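Local coordinates for protein Alpha/beta fold hydrolase (Pseudomonas aeruginosa, PDB 6I8W) that degrades membrane phospholipids as a membrane-anchored phospholipase A and acts as a virulence factor of the bacterium, at residues 229-232 / 233-237; 113-116 / 117-120; 173-176 / 177-181; 240-243 / 244-247; 144-147 / 148-152. All coordinates share one frame; numbering follows the deposited sequence. Where two conformers were deposited one is given.

All five contacts are local: within a helix, at a helix end or, in contact 4, round a short 3-10 turn of a loop. Contact 2 is buried, contacts 4 and 5 are partly buried, and contacts 1 and 3 lie at the surface. R149 charge pairing joins contact 5 to contact 2, and packing of I246 and of E242 CG and O against A144, L145 and A148 joins it to contact 4. Contact 1 touches contacts 2, 3 and 5 through F229 and I237. Contacts 1 and 3 are rich in charged groups; contact 2 pairs arginine with glutamine, tied to neighbouring loops; contact 5 has an aromatic pair beside R149, and contact 4 one salt bridge.

Contact 1: 229-232 / 233-237; sequences FEQL and RQRYI
Polar links fan out from E230 to R233 and Q234. Its OE1 accepts NE2 of Q234 at 3.2 Å through the syn lone pair, with a nearly straight N-H (161°), and lies in the plane of the Q234 amide. OE2 turns to R233, resting 3.3 Å from CD, while the salt bridge to NH1 is long at 3.8 Å. A chi1 of -106° and a bend at chi2 let the E230 carboxylate serve both neighbours.

The stacked pair is Q231 with R235. The two chains run side by side, their amide and guanidinium planes 22° apart, and Q231 OE1 lies 3.3 Å above one face of the guanidinium. That oxygen accepts from the backbone N of Y110; R235 NH1, though near, is badly angled for a bond. The methylenes of R233 lie by the F229 ring, CD 3.8 Å from CE2.

Backbone bonds hold the last turn of helix 208-234: R233 N to F229 O, Q234 N to E230 O and R235 N to Q231 O. Here F229 meets F71 edge-to-face and L232 packs on M138 of helix 138-149. The long E230-R233 pair probably contributes little, so the carboxylate is fixed chiefly by its bond to Q234.

Contact 2: 113-116 / 117-120; sequences GTQA and ERVA
R118 reaches back along its helix to T114 and Q115 and meets them in two different ways. CG2 of T114 lies over one face of the guanidinium, 3.4 Å above the plane and toward its rim. At the edge, NH1 donates to OE1 of Q115 over 3.0 Å, the oxygen lying in the guanidinium plane. The amide stands almost perpendicular to that plane (84°), so the donor arrives above the Q115 carbonyl plane rather than on a lone pair. R118 is extended from CG to NE, and Q115 folds at chi2 (-78°) to bring its oxygen to NH1.

Further partners fix these groups. NH1 of R118 also donates to the backbone O of S109, Q115 NE2 binds the O of P97, and T114 OG1 binds D111. Away from R118, a water donates to E117 OE2 (2.6 Å) and, weakly, to A116 O (2.8 Å), while the E117 carboxylate takes a salt bridge from R149 and a bond from H150.

Helix 112-125 packs beside helix 138-149 and against the central sheet, V119 touching Y146 as well as L66 and I68 of strand 64-68, as expected for an alpha/beta hydrolase fold.

Contact 3: 173-176 / 177-181; sequences LFED and LERGE
L173, F174 and L177 form a small apolar group on one side of the last helical turn. With chi1 of 170°, L173 carries CG anti to the backbone N, and CG comes within 4.0 Å of L177 CD1. The same methyl lies 4.1 Å from CD1 of F174, whose side chain runs beside that of L177 in the same direction. Outside the turn, L173 and D176 touch F198 of helix 191-199, and F174 touches L261.

R179 doubles back because its chain bends at chi2 (88°). The bend brings NH1 to two oxygens of E175: the backbone O, at 2.9 Å, and OE1, at 2.8 Å, both in the guanidinium plane. The OE1 salt bridge belongs to one of two E175 conformers and is to that extent doubtful; the bond to the backbone O does not depend on that side chain.

D176 and E181 stack two carboxylates, nearly parallel, with OD2 and OE2 only 3.9 Å apart. Like charges so close would be expected to raise the pKa of one of them. A water donates to E181 OE1 and, weakly, to D176 OD1.

D176 O accepts R179 N and E181 N from opposite faces of its plane, the second at 3.0 Å, while G180 N bonds to L177 O at 3.1 Å. G180 has positive phi and occupies the C-prime position, so the turn is a Schellman motif ending helix 172-177.

Contact 4: 240-243 / 244-247; sequences EPEL and PKIE
OE1 of the E242 carboxylate is met on its syn side by K245: NZ sits 2.9 Å from OE1, 24° out of the carboxylate plane, in a salt bridge. K245 keeps its chain extended beyond CG, and E242 bends at chi2 (-54°), so the two run side by side. The backbone carbonyls are approached above their planes: K245 N bonds to E242 O at 2.9 Å and I246 N to L243 O at 3.0 Å. CD of P244 approaches E240 O at 3.4 Å, and the P244 side chain lies about 4 Å from a bound carbon dioxide.

L243 CD2 touches I246 CD1 at 3.9 Å, and a water bridges L243 O and I246 O, a second partner for L243 O. In the loop that joins helix 208-234 to strand 250-255, this 3-10 turn sets E242 and I246 against L145 and A148 of helix 138-149, while E240 and L243 face V268 and M269 of helix 265-269.

Contact 5: 144-147 / 148-152; sequences ALYA and ARHPE
Y146 and H150 make the tight part of the contact, one turn apart. Their rings stand at 90° to each other with centroids 5.6 Å apart, and H150 CD2 comes to 3.7 Å from CD1 of Y146. H150 CB sits at the edge of the phenol ring, in its plane, 3.8 Å from CE1. The pairing depends on Y146 CG being anti to its backbone N (chi1 -172°), which swings the ring along the helix toward H150. In the backbone, H150 N bonds to Y146 O at 2.8 Å, nearly along the C=O axis.

The remaining bonds follow the helix: A148 N to A144 O and R149 N to L145 O, with a weak second bond from R149 N to Y146 O. Helix 138-149 links strands 131-136 and 154-160 in a beta-alpha-beta crossover, and its small alanines, A144 and A147, face strand 154-160, touching L159 and L157. The phenol OH of Y146 is bonded to Q153 OE1, while its ring rests against V119 and A120.

Toward solvent the packing is looser. R149 is extended from CG to NE, and its guanidinium passes over L145 CB at a distant 4.4 Å from NE. The polar ends are nonetheless tied to helix 112-125: R149 NH1 bonds to G113 O and makes a salt bridge to E117 OE2, and H150 NE2 bonds to E117 OE1. P151 makes only slight contact, its CA 3.7 Å from A147 O.

Contact 1: 229-232 / 233-237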
loop_
_atom_site.group_PDB
_atom_site.type_symbol
_atom_site.label_atom_id
_atom_site.label_comp_id
_atom_site.label_asym_id
_atom_site.label_seq_id
_atom_site.Cartn_x
_atom_site.Cartn_y
_atom_site.Cartn_z
ATOM N N PHE A 229 -9.823 -0.333 10.640
ATOM C CA PHE A 229 -8.997 -1.351 11.290
ATOM C C PHE A 229 -9.872 -2.303 12.106
ATOM O O PHE A 229 -9.614 -3.507 12.162
ATOM C CB PHE A 229 -7.926 -0.722 12.188
ATOM C CG PHE A 229 -6.831 -1.686 12.588
ATOM C CD1 PHE A 229 -5.706 -1.839 11.797
ATOM C CD2 PHE A 229 -6.947 -2.457 13.736
ATOM C CE1 PHE A 229 -4.703 -2.736 12.153
ATOM C CE2 PHE A 229 -5.956 -3.352 14.099
ATOM C CZ PHE A 229 -4.831 -3.497 13.307
ATOM N N GLU A 230 -10.922 -1.764 12.717
ATOM C CA GLU A 230 -11.840 -2.590 13.498
ATOM C C GLU A 230 -12.607 -3.564 12.603
ATOM O O GLU A 230 -12.838 -4.713 12.979
ATOM C CB GLU A 230 -12.806 -1.716 14.298
ATOM C CG GLU A 230 -12.472 -1.676 15.770
ATOM C CD GLU A 230 -12.384 -3.066 16.375
ATOM O OE1 GLU A 230 -13.423 -3.759 16.439
ATOM O OE2 GLU A 230 -11.270 -3.469 16.774
ATOM N N GLN A 231 -12.996 -3.107 11.416
ATOM C CA GLN A 231 -13.596 -3.999 10.427
ATOM C C GLN A 231 -12.621 -5.096 9.987
ATOM O O GLN A 231 -13.016 -6.237 9.783
ATOM C CB GLN A 231 -14.067 -3.215 9.207
ATOM C CG GLN A 231 -15.267 -2.317 9.462
ATOM C CD GLN A 231 -15.886 -1.850 8.166
ATOM O OE1 GLN A 231 -15.834 -2.558 7.162
ATOM N NE2 GLN A 231 -16.456 -0.651 8.171
ATOM N N LEU A 232 -11.346 -4.751 9.832
ATOM C CA LEU A 232 -10.365 -5.745 9.411
ATOM C C LEU A 232 -10.236 -6.822 10.492
ATOM O O LEU A 232 -9.995 -7.995 10.190
ATOM C CB LEU A 232 -9.006 -5.097 9.118
ATOM C CG LEU A 232 -8.920 -4.131 7.927
ATOM C CD1 LEU A 232 -7.556 -3.473 7.863
ATOM C CD2 LEU A 232 -9.219 -4.860 6.619
ATOM N N ARG A 233 -10.430 -6.431 11.748
ATOM C CA ARG A 233 -10.405 -7.391 12.845
ATOM C C ARG A 233 -11.680 -8.224 12.900
ATOM O O ARG A 233 -11.621 -9.446 13.021
ATOM C CB ARG A 233 -10.209 -6.681 14.187
ATOM C CG ARG A 233 -8.904 -5.915 14.302
ATOM C CD ARG A 233 -8.742 -5.307 15.690
ATOM N NE ARG A 233 -8.340 -6.296 16.686
ATOM C CZ ARG A 233 -8.005 -5.997 17.936
ATOM N NH1 ARG A 233 -8.030 -4.736 18.345
ATOM N NH2 ARG A 233 -7.643 -6.957 18.778
ATOM N N GLN A 234 -12.830 -7.557 12.826
ATOM C CA GLN A 234 -14.121 -8.237 13.005
ATOM C C GLN A 234 -14.537 -9.031 11.771
ATOM O O GLN A 234 -15.272 -10.009 11.878
ATOM C CB GLN A 234 -15.224 -7.233 13.359
ATOM C CG GLN A 234 -14.956 -6.432 14.615
ATOM C CD GLN A 234 -14.939 -7.287 15.865
ATOM O OE1 GLN A 234 -15.534 -8.367 15.902
ATOM N NE2 GLN A 234 -14.259 -6.807 16.900
ATOM N N ARG A 235 -14.072 -8.604 10.604
ATOM C CA ARG A 235 -14.459 -9.233 9.342
ATOM C C ARG A 235 -13.241 -9.879 8.694
ATOM O O ARG A 235 -13.109 -9.920 7.471
ATOM C CB ARG A 235 -15.088 -8.201 8.403
ATOM C CG ARG A 235 -16.277 -7.470 9.035
ATOM C CD ARG A 235 -16.867 -6.384 8.130
ATOM N NE ARG A 235 -17.705 -5.461 8.905
ATOM C CZ ARG A 235 -18.525 -4.553 8.382
ATOM N NH1 ARG A 235 -18.645 -4.436 7.065
ATOM N NH2 ARG A 235 -19.238 -3.767 9.178
ATOM N N TYR A 236 -12.358 -10.397 9.539
ATOM C CA TYR A 236 -11.113 -11.015 9.097
ATOM C C TYR A 236 -11.383 -12.258 8.264
ATOM O O TYR A 236 -12.206 -13.075 8.626
ATOM C CB TYR A 236 -10.257 -11.359 10.315
ATOM C CG TYR A 236 -8.948 -12.058 10.024
ATOM C CD1 TYR A 236 -7.827 -11.333 9.648
ATOM C CD2 TYR A 236 -8.820 -13.439 10.180
ATOM C CE1 TYR A 236 -6.618 -11.960 9.400
ATOM C CE2 TYR A 236 -7.613 -14.076 9.937
ATOM C CZ TYR A 236 -6.515 -13.323 9.541
ATOM O OH TYR A 236 -5.304 -13.925 9.302
ATOM N N ILE A 237 -10.693 -12.389 7.138
ATOM C CA ILE A 237 -10.808 -13.585 6.308
ATOM C C ILE A 237 -9.479 -14.335 6.276
ATOM O O ILE A 237 -8.501 -13.844 5.713
ATOM C CB ILE A 237 -11.234 -13.241 4.864
ATOM C CG1 ILE A 237 -12.576 -12.497 4.859
ATOM C CG2 ILE A 237 -11.296 -14.496 4.013
ATOM C CD1 ILE A 237 -13.003 -12.007 3.481
#

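Contact 2: 113-116 / 117-120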
loop_
_atom_site.group_PDB
_atom_site.type_symbol
_atom_site.label_atom_id
_atom_site.label_comp_id
_atom_site.label_asym_id
_atom_site.label_seq_id
_atom_site.Cartn_x
_atom_site.Cartn_y
_atom_site.Cartn_z
ATOM N N GLY A 113 -12.334 -8.891 1.684
ATOM C CA GLY A 113 -13.152 -9.588 0.705
ATOM C C GLY A 113 -13.910 -8.637 -0.213
ATOM O O GLY A 113 -13.867 -8.764 -1.436
ATOM N N THR A 114 -14.597 -7.670 0.385
ATOM C CA THR A 114 -15.265 -6.615 -0.367
ATOM C C THR A 114 -14.233 -5.801 -1.180
ATOM O O THR A 114 -14.447 -5.482 -2.347
ATOM C CB THR A 114 -16.053 -5.687 0.584
ATOM O OG1 THR A 114 -16.942 -6.476 1.380
ATOM C CG2 THR A 114 -16.845 -4.645 -0.187
ATOM N N GLN A 115 -13.100 -5.485 -0.567
ATOM C CA GLN A 115 -12.072 -4.717 -1.272
ATOM C C GLN A 115 -11.525 -5.488 -2.489
ATOM O O GLN A 115 -11.311 -4.901 -3.543
ATOM C CB GLN A 115 -10.938 -4.349 -0.313
ATOM C CG GLN A 115 -11.324 -3.323 0.756
ATOM C CD GLN A 115 -11.352 -1.888 0.212
ATOM O OE1 GLN A 115 -11.952 -1.608 -0.825
ATOM N NE2 GLN A 115 -10.675 -0.990 0.901
ATOM N N ALA A 116 -11.343 -6.802 -2.363
ATOM C CA ALA A 116 -10.841 -7.597 -3.489
ATOM C C ALA A 116 -11.807 -7.545 -4.681
ATOM O O ALA A 116 -11.381 -7.517 -5.832
ATOM C CB ALA A 116 -10.591 -9.044 -3.067
ATOM N N GLU A 117 -13.111 -7.515 -4.415
ATOM C CA GLU A 117 -14.067 -7.387 -5.510
ATOM C C GLU A 117 -14.021 -5.992 -6.157
ATOM O O GLU A 117 -14.157 -5.867 -7.372
ATOM C CB GLU A 117 -15.485 -7.698 -5.029
ATOM C CG GLU A 117 -15.650 -9.147 -4.647
ATOM C CD GLU A 117 -14.978 -10.081 -5.643
ATOM O OE1 GLU A 117 -15.333 -10.042 -6.843
ATOM O OE2 GLU A 117 -14.077 -10.841 -5.226
ATOM N N ARG A 118 -13.824 -4.951 -5.354
ATOM C CA ARG A 118 -13.669 -3.604 -5.901
ATOM C C ARG A 118 -12.433 -3.522 -6.817
ATOM O O ARG A 118 -12.461 -2.852 -7.853
ATOM C CB ARG A 118 -13.567 -2.564 -4.768
ATOM C CG ARG A 118 -14.840 -2.453 -3.874
ATOM C CD ARG A 118 -14.775 -1.225 -2.947
ATOM N NE ARG A 118 -15.979 -1.092 -2.126
ATOM C CZ ARG A 118 -16.012 -1.240 -0.804
ATOM N NH1 ARG A 118 -14.896 -1.530 -0.143
ATOM N NH2 ARG A 118 -17.164 -1.101 -0.141
ATOM N N VAL A 119 -11.348 -4.189 -6.430
ATOM C CA VAL A 119 -10.120 -4.145 -7.227
ATOM C C VAL A 119 -10.342 -4.848 -8.569
ATOM O O VAL A 119 -9.904 -4.364 -9.614
ATOM C CB VAL A 119 -8.927 -4.791 -6.498
ATOM C CG1 VAL A 119 -7.715 -4.840 -7.419
ATOM C CG2 VAL A 119 -8.583 -4.025 -5.229
ATOM N N ALA A 120 -11.043 -5.977 -8.544
ATOM C CA ALA A 120 -11.380 -6.673 -9.783
ATOM C C ALA A 120 -12.284 -5.812 -10.672
ATOM O O ALA A 120 -12.085 -5.741 -11.882
ATOM C CB ALA A 120 -12.045 -7.996 -9.486
HETATM O O HOH W 1 -11.635 -10.272 -6.016
#

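Contact 3: 173-176 / 177-181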
loop_
_atom_site.group_PDB
_atom_site.type_symbol
_atom_site.label_atom_id
_atom_site.label_comp_id
_atom_site.label_asym_id
_atom_site.label_seq_id
_atom_site.Cartn_x
_atom_site.Cartn_y
_atom_site.Cartn_z
ATOM N N LEU A 173 3.171 -5.976 16.454
ATOM C CA LEU A 173 1.836 -5.384 16.283
ATOM C C LEU A 173 0.801 -6.158 17.065
ATOM O O LEU A 173 0.013 -5.569 17.803
ATOM C CB LEU A 173 1.398 -5.340 14.815
ATOM C CG LEU A 173 -0.089 -4.944 14.680
ATOM C CD1 LEU A 173 -0.329 -3.505 15.147
ATOM C CD2 LEU A 173 -0.616 -5.131 13.249
ATOM N N PHE A 174 0.784 -7.474 16.892
ATOM C CA PHE A 174 -0.229 -8.271 17.557
ATOM C C PHE A 174 -0.014 -8.247 19.067
ATOM O O PHE A 174 -0.976 -8.283 19.814
ATOM C CB PHE A 174 -0.261 -9.695 17.001
ATOM C CG PHE A 174 -0.866 -9.788 15.624
ATOM C CD1 PHE A 174 -2.218 -9.552 15.437
ATOM C CD2 PHE A 174 -0.096 -10.112 14.520
ATOM C CE1 PHE A 174 -2.786 -9.629 14.172
ATOM C CE2 PHE A 174 -0.658 -10.197 13.254
ATOM C CZ PHE A 174 -2.001 -9.949 13.078
ATOM N N GLU A 175 1.229 -8.128 19.526
ATOM C CA GLU A 175 1.520 -7.954 20.955
ATOM C C GLU A 175 0.940 -6.645 21.466
ATOM O O GLU A 175 0.338 -6.575 22.544
ATOM C CB GLU A 175 3.029 -7.962 21.214
ATOM C CG GLU A 175 3.714 -9.295 20.999
ATOM C CD GLU A 175 3.533 -10.221 22.183
ATOM O OE1 GLU A 175 2.811 -9.842 23.138
ATOM O OE2 GLU A 175 4.124 -11.322 22.164
ATOM N N ASP A 176 1.164 -5.591 20.680
ATOM C CA ASP A 176 0.689 -4.256 21.017
ATOM C C ASP A 176 -0.833 -4.254 21.136
ATOM O O ASP A 176 -1.387 -3.627 22.044
ATOM C CB ASP A 176 1.113 -3.237 19.965
ATOM C CG ASP A 176 2.594 -2.889 20.036
ATOM O OD1 ASP A 176 3.266 -3.256 21.029
ATOM O OD2 ASP A 176 3.076 -2.235 19.091
ATOM N N LEU A 177 -1.494 -4.950 20.211
ATOM C CA LEU A 177 -2.958 -4.970 20.154
ATOM C C LEU A 177 -3.558 -5.555 21.426
ATOM O O LEU A 177 -4.651 -5.160 21.838
ATOM C CB LEU A 177 -3.441 -5.745 18.924
ATOM C CG LEU A 177 -3.191 -5.007 17.595
ATOM C CD1 LEU A 177 -3.624 -5.835 16.401
ATOM C CD2 LEU A 177 -3.873 -3.646 17.582
ATOM N N GLU A 178 -2.842 -6.476 22.069
ATOM C CA GLU A 178 -3.366 -7.066 23.305
ATOM C C GLU A 178 -3.419 -6.056 24.442
ATOM O O GLU A 178 -4.125 -6.265 25.426
ATOM C CB GLU A 178 -2.510 -8.259 23.757
ATOM C CG GLU A 178 -2.261 -9.326 22.692
ATOM C CD GLU A 178 -3.482 -10.179 22.416
ATOM O OE1 GLU A 178 -3.381 -11.119 21.603
ATOM O OE2 GLU A 178 -4.541 -9.915 23.023
ATOM N N ARG A 179 -2.680 -4.961 24.310
ATOM C CA ARG A 179 -2.697 -3.924 25.334
ATOM C C ARG A 179 -3.372 -2.652 24.838
ATOM O O ARG A 179 -3.228 -1.593 25.448
ATOM C CB ARG A 179 -1.284 -3.621 25.831
ATOM C CG ARG A 179 -0.658 -4.753 26.632
ATOM C CD ARG A 179 0.077 -5.767 25.738
ATOM N NE ARG A 179 0.763 -6.778 26.540
ATOM C CZ ARG A 179 1.445 -7.805 26.045
ATOM N NH1 ARG A 179 1.537 -7.957 24.734
ATOM N NH2 ARG A 179 2.034 -8.676 26.860
ATOM N N GLY A 180 -4.088 -2.756 23.722
ATOM C CA GLY A 180 -4.830 -1.625 23.196
ATOM C C GLY A 180 -3.958 -0.588 22.515
ATOM O O GLY A 180 -4.318 0.587 22.438
ATOM N N GLU A 181 -2.812 -1.023 22.006
ATOM C CA GLU A 181 -1.912 -0.121 21.306
ATOM C C GLU A 181 -1.855 -0.523 19.835
ATOM O O GLU A 181 -1.756 -1.702 19.501
ATOM C CB GLU A 181 -0.499 -0.143 21.914
ATOM C CG GLU A 181 0.497 0.771 21.172
ATOM C CD GLU A 181 1.944 0.680 21.675
ATOM O OE1 GLU A 181 2.194 0.120 22.762
ATOM O OE2 GLU A 181 2.844 1.184 20.969
HETATM O O HOH W 2 -3.030 -9.403 19.164
HETATM O O HOH W 3 1.890 -2.106 24.019
#

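Contact 4: 240-243 / 244-247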
loop_
_atom_site.group_PDB
_atom_site.type_symbol
_atom_site.label_atom_id
_atom_site.label_comp_id
_atom_site.label_asym_id
_atom_site.label_seq_id
_atom_site.Cartn_x
_atom_site.Cartn_y
_atom_site.Cartn_z
ATOM N N GLU A 240 -5.458 -19.137 4.860
ATOM C CA GLU A 240 -5.032 -20.538 4.849
ATOM C C GLU A 240 -5.957 -21.444 4.012
ATOM O O GLU A 240 -5.464 -22.269 3.250
ATOM C CB GLU A 240 -4.897 -21.078 6.278
ATOM C CG GLU A 240 -3.693 -20.533 7.044
ATOM C CD GLU A 240 -3.992 -19.240 7.802
ATOM O OE1 GLU A 240 -5.044 -18.607 7.544
ATOM O OE2 GLU A 240 -3.175 -18.863 8.669
ATOM N N PRO A 241 -7.295 -21.296 4.135
ATOM C CA PRO A 241 -8.129 -22.131 3.255
ATOM C C PRO A 241 -8.183 -21.664 1.788
ATOM O O PRO A 241 -8.714 -22.391 0.954
ATOM C CB PRO A 241 -9.527 -22.024 3.886
ATOM C CG PRO A 241 -9.317 -21.432 5.252
ATOM C CD PRO A 241 -8.125 -20.546 5.097
ATOM N N GLU A 242 -7.692 -20.466 1.484
ATOM C CA GLU A 242 -7.841 -19.904 0.139
ATOM C C GLU A 242 -6.608 -20.088 -0.745
ATOM O O GLU A 242 -6.729 -20.259 -1.961
ATOM C CB GLU A 242 -8.191 -18.405 0.219
ATOM C CG GLU A 242 -9.357 -18.056 1.176
ATOM C CD GLU A 242 -10.629 -18.847 0.892
ATOM O OE1 GLU A 242 -10.910 -19.121 -0.294
ATOM O OE2 GLU A 242 -11.365 -19.172 1.860
ATOM N N LEU A 243 -5.425 -20.041 -0.139
ATOM C CA LEU A 243 -4.172 -20.153 -0.889
ATOM C C LEU A 243 -4.092 -21.370 -1.826
ATOM O O LEU A 243 -3.593 -21.232 -2.938
ATOM C CB LEU A 243 -2.986 -20.170 0.076
ATOM C CG LEU A 243 -2.820 -18.895 0.894
ATOM C CD1 LEU A 243 -1.727 -19.049 1.922
ATOM C CD2 LEU A 243 -2.509 -17.743 -0.039
ATOM N N PRO A 244 -4.589 -22.558 -1.399
ATOM C CA PRO A 244 -4.511 -23.682 -2.346
ATOM C C PRO A 244 -5.336 -23.492 -3.627
ATOM O O PRO A 244 -5.112 -24.220 -4.586
ATOM C CB PRO A 244 -5.049 -24.869 -1.532
ATOM C CG PRO A 244 -4.795 -24.503 -0.114
ATOM C CD PRO A 244 -5.032 -23.010 -0.067
ATOM N N LYS A 245 -6.258 -22.532 -3.646
ATOM C CA LYS A 245 -7.065 -22.267 -4.841
ATOM C C LYS A 245 -6.311 -21.422 -5.870
ATOM O O LYS A 245 -6.723 -21.309 -7.022
ATOM C CB LYS A 245 -8.362 -21.557 -4.464
ATOM C CG LYS A 245 -9.271 -22.360 -3.548
ATOM C CD LYS A 245 -10.438 -21.509 -3.066
ATOM C CE LYS A 245 -11.282 -22.254 -2.042
ATOM N NZ LYS A 245 -12.295 -21.353 -1.426
ATOM N N ILE A 246 -5.212 -20.812 -5.447
ATOM C CA ILE A 246 -4.458 -19.942 -6.338
ATOM C C ILE A 246 -3.696 -20.764 -7.381
ATOM O O ILE A 246 -2.959 -21.694 -7.040
ATOM C CB ILE A 246 -3.503 -19.048 -5.536
ATOM C CG1 ILE A 246 -4.315 -18.133 -4.616
ATOM C CG2 ILE A 246 -2.576 -18.234 -6.462
ATOM C CD1 ILE A 246 -3.477 -17.228 -3.760
ATOM N N GLU A 247 -3.892 -20.424 -8.654
ATOM C CA GLU A 247 -3.220 -21.117 -9.756
ATOM C C GLU A 247 -1.945 -20.383 -10.195
ATOM O O GLU A 247 -1.013 -20.982 -10.739
ATOM C CB GLU A 247 -4.173 -21.264 -10.946
HETATM O O HOH W 4 -1.755 -22.098 -4.714
#

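Contact 5: 144-147 / 148-152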
loop_
_atom_site.group_PDB
_atom_site.type_symbol
_atom_site.label_atom_id
_atom_site.label_comp_id
_atom_site.label_asym_id
_atom_site.label_seq_id
_atom_site.Cartn_x
_atom_site.Cartn_y
_atom_site.Cartn_z
ATOM N N ALA A 144 -4.263 -11.601 -2.608
ATOM C CA ALA A 144 -4.358 -13.056 -2.542
ATOM C C ALA A 144 -5.797 -13.513 -2.797
ATOM O O ALA A 144 -6.017 -14.495 -3.503
ATOM C CB ALA A 144 -3.862 -13.571 -1.199
ATOM N N LEU A 145 -6.776 -12.790 -2.256
ATOM C CA LEU A 145 -8.178 -13.181 -2.455
ATOM C C LEU A 145 -8.618 -12.985 -3.906
ATOM O O LEU A 145 -9.364 -13.794 -4.448
ATOM C CB LEU A 145 -9.111 -12.409 -1.518
ATOM C CG LEU A 145 -9.000 -12.802 -0.048
ATOM C CD1 LEU A 145 -9.878 -11.887 0.803
ATOM C CD2 LEU A 145 -9.359 -14.278 0.159
ATOM N N TYR A 146 -8.162 -11.903 -4.524
ATOM C CA TYR A 146 -8.407 -11.671 -5.943
ATOM C C TYR A 146 -7.890 -12.871 -6.751
ATOM O O TYR A 146 -8.616 -13.435 -7.578
ATOM C CB TYR A 146 -7.724 -10.357 -6.368
ATOM C CG TYR A 146 -7.994 -9.818 -7.769
ATOM C CD1 TYR A 146 -8.588 -10.588 -8.759
ATOM C CD2 TYR A 146 -7.609 -8.525 -8.102
ATOM C CE1 TYR A 146 -8.806 -10.075 -10.038
ATOM C CE2 TYR A 146 -7.827 -8.007 -9.366
ATOM C CZ TYR A 146 -8.416 -8.786 -10.332
ATOM O OH TYR A 146 -8.622 -8.253 -11.588
ATOM N N ALA A 147 -6.642 -13.263 -6.498
ATOM C CA ALA A 147 -6.023 -14.384 -7.210
ATOM C C ALA A 147 -6.759 -15.704 -6.977
ATOM O O ALA A 147 -6.817 -16.550 -7.871
ATOM C CB ALA A 147 -4.543 -14.527 -6.811
ATOM N N ALA A 148 -7.308 -15.889 -5.777
ATOM C CA ALA A 148 -8.008 -17.132 -5.454
ATOM C C ALA A 148 -9.387 -17.146 -6.090
ATOM O O ALA A 148 -9.900 -18.196 -6.464
ATOM C CB ALA A 148 -8.116 -17.316 -3.945
ATOM N N ARG A 149 -9.986 -15.964 -6.210
ATOM C CA ARG A 149 -11.352 -15.837 -6.719
ATOM C C ARG A 149 -11.434 -15.701 -8.234
ATOM O O ARG A 149 -12.413 -16.108 -8.844
ATOM C CB ARG A 149 -12.041 -14.639 -6.072
ATOM C CG ARG A 149 -12.333 -14.821 -4.601
ATOM C CD ARG A 149 -12.761 -13.505 -3.992
ATOM N NE ARG A 149 -13.158 -13.642 -2.595
ATOM C CZ ARG A 149 -13.571 -12.626 -1.849
ATOM N NH1 ARG A 149 -13.621 -11.404 -2.372
ATOM N NH2 ARG A 149 -13.924 -12.824 -0.586
ATOM N N HIS A 150 -10.401 -15.141 -8.847
ATOM C CA HIS A 150 -10.431 -14.901 -10.286
ATOM C C HIS A 150 -9.173 -15.413 -10.950
ATOM O O HIS A 150 -8.409 -14.625 -11.493
ATOM C CB HIS A 150 -10.595 -13.404 -10.583
ATOM C CG HIS A 150 -11.831 -12.798 -9.994
ATOM N ND1 HIS A 150 -13.085 -12.993 -10.532
ATOM C CD2 HIS A 150 -12.008 -12.007 -8.909
ATOM C CE1 HIS A 150 -13.980 -12.343 -9.808
ATOM N NE2 HIS A 150 -13.352 -11.740 -8.817
ATOM N N PRO A 151 -8.962 -16.739 -10.924
ATOM C CA PRO A 151 -7.694 -17.291 -11.408
ATOM C C PRO A 151 -7.469 -17.026 -12.897
ATOM O O PRO A 151 -6.329 -16.927 -13.329
ATOM C CB PRO A 151 -7.828 -18.797 -11.138
ATOM C CG PRO A 151 -9.088 -18.972 -10.326
ATOM C CD PRO A 151 -9.942 -17.791 -10.600
ATOM N N GLU A 152 -8.541 -16.876 -13.665
ATOM C CA GLU A 152 -8.406 -16.656 -15.101
ATOM C C GLU A 152 -7.755 -15.308 -15.426
ATOM O O GLU A 152 -7.199 -15.125 -16.509
ATOM C CB GLU A 152 -9.780 -16.752 -15.784
ATOM C CG GLU A 152 -10.691 -15.528 -15.599
ATOM C CD GLU A 152 -11.330 -15.456 -14.219
ATOM O OE1 GLU A 152 -11.143 -16.399 -13.422
ATOM O OE2 GLU A 152 -12.022 -14.452 -13.930
#